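Local coordinates for protein thermosome subunit (PDB 3AQ1) that probably acts as an ATP-dependent chaperone, a group II chaperonin that binds unfolded proteins and helps them fold, at residues G429-V432 with V437-M440; I398-A403 with D412-L417; A108-T113 with D444-L449. All blocks are in the same frame, centred on the assembly; numbering follows the deposited sequence.

Interaction 1 of 3, residues G429-V432 with V437-M440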
loop_
_atom_site.group_PDB
_atom_site.type_symbol
_atom_site.label_atom_id
_atom_site.label_comp_id
_atom_site.label_asym_id
_atom_site.label_seq_id
_atom_site.Cartn_x
_atom_site.Cartn_y
_atom_site.Cartn_z
ATOM N N GLY A 429 -2.155 25.887 -1.498
ATOM C CA GLY A 429 -2.526 25.322 -2.785
ATOM C C GLY A 429 -3.991 25.549 -3.120
ATOM O O GLY A 429 -4.779 26.019 -2.279
ATOM N N LEU A 430 -4.368 25.213 -4.348
ATOM C CA LEU A 430 -5.739 25.430 -4.794
ATOM C C LEU A 430 -6.678 24.355 -4.259
ATOM O O LEU A 430 -6.449 23.170 -4.455
ATOM C CB LEU A 430 -5.819 25.490 -6.319
ATOM C CG LEU A 430 -7.237 25.613 -6.901
ATOM C CD1 LEU A 430 -7.987 26.790 -6.282
ATOM C CD2 LEU A 430 -7.221 25.724 -8.427
ATOM N N ASN A 431 -7.730 24.771 -3.565
ATOM C CA ASN A 431 -8.790 23.847 -3.193
ATOM C C ASN A 431 -9.781 23.779 -4.336
ATOM O O ASN A 431 -10.626 24.656 -4.458
ATOM C CB ASN A 431 -9.507 24.328 -1.934
ATOM C CG ASN A 431 -10.665 23.443 -1.565
ATOM O OD1 ASN A 431 -11.328 22.882 -2.434
ATOM N ND2 ASN A 431 -10.916 23.303 -0.270
ATOM N N VAL A 432 -9.684 22.750 -5.173
ATOM C CA VAL A 432 -10.378 22.783 -6.462
ATOM C C VAL A 432 -11.894 23.016 -6.369
ATOM O O VAL A 432 -12.512 23.544 -7.302
ATOM C CB VAL A 432 -10.049 21.557 -7.332
ATOM C CG1 VAL A 432 -11.165 21.296 -8.338
ATOM C CG2 VAL A 432 -8.731 21.779 -8.055
ATOM N N VAL A 437 -7.538 29.542 -2.472
ATOM C CA VAL A 437 -6.218 29.070 -2.101
ATOM C C VAL A 437 -6.108 29.013 -0.583
ATOM O O VAL A 437 -6.343 30.004 0.103
ATOM C CB VAL A 437 -5.128 29.981 -2.632
ATOM C CG1 VAL A 437 -3.803 29.562 -2.046
ATOM C CG2 VAL A 437 -5.089 29.928 -4.140
ATOM N N VAL A 438 -5.749 27.847 -0.057
ATOM C CA VAL A 438 -5.774 27.627 1.384
ATOM C C VAL A 438 -4.675 26.658 1.824
ATOM O O VAL A 438 -3.947 26.118 0.976
ATOM C CB VAL A 438 -7.155 27.094 1.829
ATOM C CG1 VAL A 438 -8.204 28.215 1.799
ATOM C CG2 VAL A 438 -7.593 25.928 0.951
ATOM N N ASP A 439 -4.553 26.453 3.143
ATOM C CA ASP A 439 -3.567 25.517 3.709
ATOM C C ASP A 439 -3.944 24.062 3.386
ATOM O O ASP A 439 -4.818 23.479 4.027
ATOM C CB ASP A 439 -3.435 25.718 5.225
ATOM C CG ASP A 439 -2.210 25.027 5.809
ATOM O OD1 ASP A 439 -2.001 23.834 5.513
ATOM O OD2 ASP A 439 -1.455 25.678 6.566
ATOM N N MET A 440 -3.292 23.482 2.385
ATOM C CA MET A 440 -3.709 22.182 1.875
ATOM C C MET A 440 -3.561 21.053 2.896
ATOM O O MET A 440 -4.198 20.001 2.761
ATOM C CB MET A 440 -2.969 21.848 0.579
ATOM C CG MET A 440 -3.406 22.689 -0.622
ATOM S SD MET A 440 -4.968 22.225 -1.371
ATOM C CE MET A 440 -6.113 23.274 -0.505
#
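Gly429 and Val438 form a hydrogen-bonded antiparallel pair: Gly429 N donates to Val438 O at 3.1 Å, and Val438 N returns the bond to Gly429 O at 3.0 Å. Both are nearly straight, with angles at hydrogen of 169° and 164°. The next pair, Leu430 with Val437, is non-hydrogen-bonded; its CA atoms lie 4.5 Å apart and its side chains share the face that packs on helix 410-422, against Ile413 and Leu417 among others. On the other face, where a CB of Gly429 would project, the chain of Met440 is laid over the glycine. Its CG lies 3.5 Å from Gly429 CA, its SD is 3.5 Å from Leu430 O, and its CE meets Asn431 CB at 3.8 Å. Successive bends at chi2 and chi3 curl the thioether along the strand. Val438 CG2 also touches Asn431 CB, at 3.8 Å. An alanine in place of Met440 would probably uncover one side of the Gly429 backbone and take from Asn431 CB one of its two apolar neighbours. Further out, Asn431 OD1 accepts from Tyr433 N, an Asx turn, and also from Thr434 N. In this two-stranded hairpin the Gly429-Val438 pair supplies the polar bonds between the strands, while the absent side chain of Gly429 lets Met440 CG lie on its backbone, where a CB would clash.

Interaction 2 of 3, residues I398-A403 with D412-L417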
loop_
_atom_site.group_PDB
_atom_site.type_symbol
_atom_site.label_atom_id
_atom_site.label_comp_id
_atom_site.label_asym_id
_atom_site.label_seq_id
_atom_site.Cartn_x
_atom_site.Cartn_y
_atom_site.Cartn_z
ATOM N N ILE A 398 1.209 22.394 -13.577
ATOM C CA ILE A 398 0.353 21.556 -12.737
ATOM C C ILE A 398 -0.739 22.368 -12.047
ATOM O O ILE A 398 -1.915 22.055 -12.187
ATOM C CB ILE A 398 1.179 20.715 -11.696
ATOM C CG1 ILE A 398 1.740 19.445 -12.331
ATOM C CG2 ILE A 398 0.315 20.279 -10.552
ATOM C CD1 ILE A 398 2.662 19.683 -13.487
ATOM N N PRO A 399 -0.364 23.423 -11.306
ATOM C CA PRO A 399 -1.389 24.269 -10.678
ATOM C C PRO A 399 -2.268 24.940 -11.726
ATOM O O PRO A 399 -3.460 25.114 -11.486
ATOM C CB PRO A 399 -0.582 25.356 -9.968
ATOM C CG PRO A 399 0.819 24.920 -10.021
ATOM C CD PRO A 399 0.977 24.003 -11.171
ATOM N N VAL A 400 -1.685 25.329 -12.860
ATOM C CA VAL A 400 -2.447 25.996 -13.903
ATOM C C VAL A 400 -3.487 25.053 -14.489
ATOM O O VAL A 400 -4.620 25.460 -14.757
ATOM C CB VAL A 400 -1.550 26.565 -15.025
ATOM C CG1 VAL A 400 -2.382 26.853 -16.266
ATOM C CG2 VAL A 400 -0.836 27.829 -14.556
ATOM N N ALA A 401 -3.116 23.789 -14.674
ATOM C CA ALA A 401 -4.103 22.796 -15.109
ATOM C C ALA A 401 -5.200 22.578 -14.065
ATOM O O ALA A 401 -6.372 22.466 -14.421
ATOM C CB ALA A 401 -3.447 21.492 -15.490
ATOM N N LEU A 402 -4.841 22.542 -12.781
ATOM C CA LEU A 402 -5.868 22.420 -11.746
ATOM C C LEU A 402 -6.914 23.529 -11.861
ATOM O O LEU A 402 -8.107 23.259 -11.835
ATOM C CB LEU A 402 -5.256 22.389 -10.339
ATOM C CG LEU A 402 -4.494 21.107 -10.003
ATOM C CD1 LEU A 402 -3.757 21.204 -8.663
ATOM C CD2 LEU A 402 -5.445 19.914 -10.039
ATOM N N ALA A 403 -6.459 24.773 -11.996
ATOM C CA ALA A 403 -7.362 25.915 -12.119
ATOM C C ALA A 403 -8.251 25.787 -13.346
ATOM O O ALA A 403 -9.458 25.995 -13.265
ATOM C CB ALA A 403 -6.574 27.212 -12.180
ATOM N N ASP A 412 -5.584 34.434 -11.862
ATOM C CA ASP A 412 -6.009 34.757 -10.512
ATOM C C ASP A 412 -5.373 33.831 -9.485
ATOM O O ASP A 412 -4.847 34.293 -8.470
ATOM C CB ASP A 412 -7.533 34.676 -10.402
ATOM C CG ASP A 412 -8.200 36.006 -10.660
ATOM O OD1 ASP A 412 -7.537 36.887 -11.240
ATOM O OD2 ASP A 412 -9.381 36.170 -10.277
ATOM N N ILE A 413 -5.432 32.528 -9.752
ATOM C CA ILE A 413 -4.915 31.519 -8.831
ATOM C C ILE A 413 -3.394 31.557 -8.702
ATOM O O ILE A 413 -2.862 31.402 -7.600
ATOM C CB ILE A 413 -5.317 30.095 -9.257
ATOM C CG1 ILE A 413 -6.843 29.956 -9.341
ATOM C CG2 ILE A 413 -4.698 29.070 -8.315
ATOM C CD1 ILE A 413 -7.526 30.193 -8.045
ATOM N N MET A 414 -2.703 31.757 -9.825
ATOM C CA MET A 414 -1.240 31.789 -9.842
ATOM C C MET A 414 -0.676 33.011 -9.122
ATOM O O MET A 414 0.331 32.926 -8.412
ATOM C CB MET A 414 -0.690 31.707 -11.275
ATOM C CG MET A 414 -0.781 30.313 -11.906
ATOM S SD MET A 414 -0.247 28.970 -10.813
ATOM C CE MET A 414 1.451 29.440 -10.477
ATOM N N VAL A 415 -1.320 34.155 -9.316
ATOM C CA VAL A 415 -0.940 35.352 -8.592
ATOM C C VAL A 415 -1.028 35.056 -7.107
ATOM O O VAL A 415 -0.080 35.259 -6.357
ATOM C CB VAL A 415 -1.858 36.526 -8.972
ATOM C CG1 VAL A 415 -1.789 37.655 -7.939
ATOM C CG2 VAL A 415 -1.514 37.013 -10.378
ATOM N N GLU A 416 -2.170 34.534 -6.693
ATOM C CA GLU A 416 -2.410 34.271 -5.289
ATOM C C GLU A 416 -1.475 33.179 -4.744
ATOM O O GLU A 416 -1.025 33.271 -3.602
ATOM C CB GLU A 416 -3.891 33.944 -5.068
ATOM C CG GLU A 416 -4.258 33.549 -3.654
ATOM C CD GLU A 416 -3.993 34.663 -2.663
ATOM O OE1 GLU A 416 -3.642 35.775 -3.115
ATOM O OE2 GLU A 416 -4.134 34.426 -1.438
ATOM N N LEU A 417 -1.166 32.162 -5.552
ATOM C CA LEU A 417 -0.227 31.126 -5.105
ATOM C C LEU A 417 1.193 31.669 -4.964
ATOM O O LEU A 417 1.886 31.368 -3.989
ATOM C CB LEU A 417 -0.245 29.881 -6.002
ATOM C CG LEU A 417 -1.510 29.026 -5.874
ATOM C CD1 LEU A 417 -1.549 27.924 -6.906
ATOM C CD2 LEU A 417 -1.680 28.468 -4.467
#
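Two successive helices joined by a short loop, 397-405 and 410-422, pack together here, probably as part of the equatorial domain, as in relatives. The short segments run 135° apart in direction, thus roughly antiparallel, and their axes approach to 9.9 Å. No hydrogen bond crosses the gap; the interface is made of apolar side chains, and backbone bonds run within each helix, as where Ala403 N bonds to Pro399 O. Near the C-terminal end of residues 398-403 the helices meet through small against branched: the methyl of Ala403 lies 4.0 Å from Ile413 CG1. At the other end, Pro399 turns its ring carbon CB to Leu417 CD1, 4.1 Å away. Leu430 of the following strand touches both Ala403 and Ile413, and Val367 of helix 364-378 touches Pro399 and Leu417, so neighbouring elements pack at each end. Met414 reaches in from the flank, at the Pro399 end. From a CB that does not point directly at the partner helix, its chain starts with CG anti to the carbonyl carbon (chi1 -75°) and bends again at chi2 and chi3, which carries the thioether across. The side chains of Met414 and Val400 cross at about a right angle, CG of the methionine 3.6 Å from Val400 CG2, while its SD touches Pro399 CB at 3.7 Å.

Interaction 3 of 3, residues A108-T113 with D444-L449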
loop_
_atom_site.group_PDB
_atom_site.type_symbol
_atom_site.label_atom_id
_atom_site.label_comp_id
_atom_site.label_asym_id
_atom_site.label_seq_id
_atom_site.Cartn_x
_atom_site.Cartn_y
_atom_site.Cartn_z
ATOM N N ALA A 108 -4.703 8.599 6.844
ATOM C CA ALA A 108 -5.653 7.535 6.526
ATOM C C ALA A 108 -7.034 8.081 6.147
ATOM O O ALA A 108 -7.672 7.577 5.226
ATOM C CB ALA A 108 -5.770 6.538 7.691
ATOM N N GLY A 109 -7.490 9.103 6.862
ATOM C CA GLY A 109 -8.739 9.771 6.536
ATOM C C GLY A 109 -8.873 10.124 5.057
ATOM O O GLY A 109 -9.950 10.006 4.482
ATOM N N THR A 110 -7.780 10.550 4.431
ATOM C CA THR A 110 -7.837 10.998 3.047
ATOM C C THR A 110 -8.256 9.898 2.069
ATOM O O THR A 110 -8.743 10.191 0.971
ATOM C CB THR A 110 -6.491 11.593 2.568
ATOM O OG1 THR A 110 -5.531 10.544 2.358
ATOM C CG2 THR A 110 -5.956 12.615 3.566
ATOM N N ALA A 111 -8.067 8.639 2.448
ATOM C CA ALA A 111 -8.386 7.524 1.544
ATOM C C ALA A 111 -9.822 7.014 1.708
ATOM O O ALA A 111 -10.274 6.122 0.985
ATOM C CB ALA A 111 -7.373 6.377 1.700
ATOM N N ILE A 112 -10.537 7.622 2.641
ATOM C CA ILE A 112 -11.834 7.139 3.065
ATOM C C ILE A 112 -12.877 8.214 2.805
ATOM O O ILE A 112 -13.107 9.091 3.640
ATOM C CB ILE A 112 -11.804 6.798 4.586
ATOM C CG1 ILE A 112 -10.614 5.881 4.913
ATOM C CG2 ILE A 112 -13.134 6.208 5.047
ATOM C CD1 ILE A 112 -10.529 5.484 6.382
ATOM N N THR A 113 -13.517 8.144 1.645
ATOM C CA THR A 113 -14.425 9.211 1.234
ATOM C C THR A 113 -15.531 8.729 0.297
ATOM O O THR A 113 -15.536 7.582 -0.147
ATOM C CB THR A 113 -13.647 10.367 0.578
ATOM O OG1 THR A 113 -12.577 9.830 -0.215
ATOM C CG2 THR A 113 -13.066 11.298 1.644
ATOM N N ASP A 444 -6.674 18.502 4.234
ATOM C CA ASP A 444 -6.617 17.061 3.989
ATOM C C ASP A 444 -6.385 16.698 2.520
ATOM O O ASP A 444 -6.990 15.760 1.988
ATOM C CB ASP A 444 -7.884 16.397 4.526
ATOM C CG ASP A 444 -8.087 16.658 6.012
ATOM O OD1 ASP A 444 -7.071 16.720 6.745
ATOM O OD2 ASP A 444 -9.256 16.802 6.448
ATOM N N VAL A 445 -5.505 17.446 1.868
ATOM C CA VAL A 445 -5.094 17.087 0.530
ATOM C C VAL A 445 -3.630 16.684 0.556
ATOM O O VAL A 445 -2.756 17.479 0.224
ATOM C CB VAL A 445 -5.314 18.233 -0.474
ATOM C CG1 VAL A 445 -5.068 17.733 -1.874
ATOM C CG2 VAL A 445 -6.734 18.781 -0.354
ATOM N N ILE A 446 -3.377 15.438 0.960
ATOM C CA ILE A 446 -2.019 14.916 1.089
ATOM C C ILE A 446 -1.605 14.032 -0.091
ATOM O O ILE A 446 -2.407 13.272 -0.629
ATOM C CB ILE A 446 -1.857 14.106 2.382
ATOM C CG1 ILE A 446 -2.756 14.667 3.478
ATOM C CG2 ILE A 446 -0.417 14.136 2.850
ATOM C CD1 ILE A 446 -2.309 15.996 3.986
ATOM N N GLU A 447 -0.346 14.152 -0.491
ATOM C CA GLU A 447 0.233 13.298 -1.525
ATOM C C GLU A 447 1.543 12.693 -1.005
ATOM O O GLU A 447 2.321 13.362 -0.324
ATOM C CB GLU A 447 0.475 14.078 -2.830
ATOM C CG GLU A 447 -0.788 14.519 -3.578
ATOM C CD GLU A 447 -0.493 15.519 -4.702
ATOM O OE1 GLU A 447 0.643 16.035 -4.780
ATOM O OE2 GLU A 447 -1.401 15.797 -5.511
ATOM N N PRO A 448 1.792 11.420 -1.320
ATOM C CA PRO A 448 2.993 10.767 -0.797
ATOM C C PRO A 448 4.224 11.308 -1.505
ATOM O O PRO A 448 4.167 11.519 -2.716
ATOM C CB PRO A 448 2.792 9.301 -1.185
ATOM C CG PRO A 448 1.392 9.201 -1.724
ATOM C CD PRO A 448 1.052 10.548 -2.239
ATOM N N LEU A 449 5.312 11.531 -0.771
ATOM C CA LEU A 449 6.553 11.979 -1.391
ATOM C C LEU A 449 6.969 11.117 -2.592
ATOM O O LEU A 449 7.333 11.644 -3.639
ATOM C CB LEU A 449 7.696 12.025 -0.376
ATOM C CG LEU A 449 9.006 12.572 -0.958
ATOM C CD1 LEU A 449 8.819 14.000 -1.408
ATOM C CD2 LEU A 449 10.131 12.492 0.038
#
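Thr110 reaches across to Asp444 and Ile446 with a single methyl, and its side chain repays being followed outward. The bond from CA to CB already heads toward residues 444-449, and at CB the two branches part company. OG1 sits between the backbone N and the carbonyl carbon (chi1 74°), which turns the hydroxyl back along its own chain to hydrogen-bond with the carbonyl O of Ile107. The polar branch is thus satisfied at home and the other is left to make the contact. That branch, CG2, stands anti to the carbonyl carbon and meets two neighbours on the same side: the carbonyl O of Asp444 at 3.7 Å and Ile446 CG1 at 3.8 Å. The side chains of Thr110 and Ile446 meet roughly at right angles. Asp444 CB, 4.4 Å from Thr110 CG2, lies at the margin of the contact, while its carboxylate forms a salt bridge through OD1 to Lys106, one turn earlier on the helix that leads to Thr110. No hydrogen bond joins the two segments themselves, so within this pairing the attraction is van der Waals contact, with the salt bridge to Lys106 as a polar tie beside it.

Each partner has further support. Thr110 lies in the type I turn from Gly109 to Ile112, closed by Ile112 N bonding to Gly109 O at 3.1 Å. Ile446 begins an outer strand, within this chain, of a small antiparallel sheet, and its side chain also rests on Val358 and Val360 of the neighbouring strand. Segments 331 residues apart in sequence thus meet where, as in relatives of the TCP-1 family, the intermediate domain probably joins the equatorial domain.

The three contacts grade from buried to superficial. Interaction 2 is the most enclosed, and wholly apolar; interaction 1 is partly buried and pairs backbone hydrogen bonds with methionine packing; interaction 3 is a small surface contact resting on one methyl group. Interactions 1 and 2 form a continuous unit, since the hairpin packs on helix 410-422 through Val437 against Leu417, and its Leu430 also lies against Ala403. Interaction 3 touches interaction 1 where Met440 O probably accepts a hydrogen bond from Val445 N, the two strands being consecutive. It does not touch interaction 2, whose nearest atoms are about 7 Å away. Near neighbours in sequence build the first two; distant segments build the third.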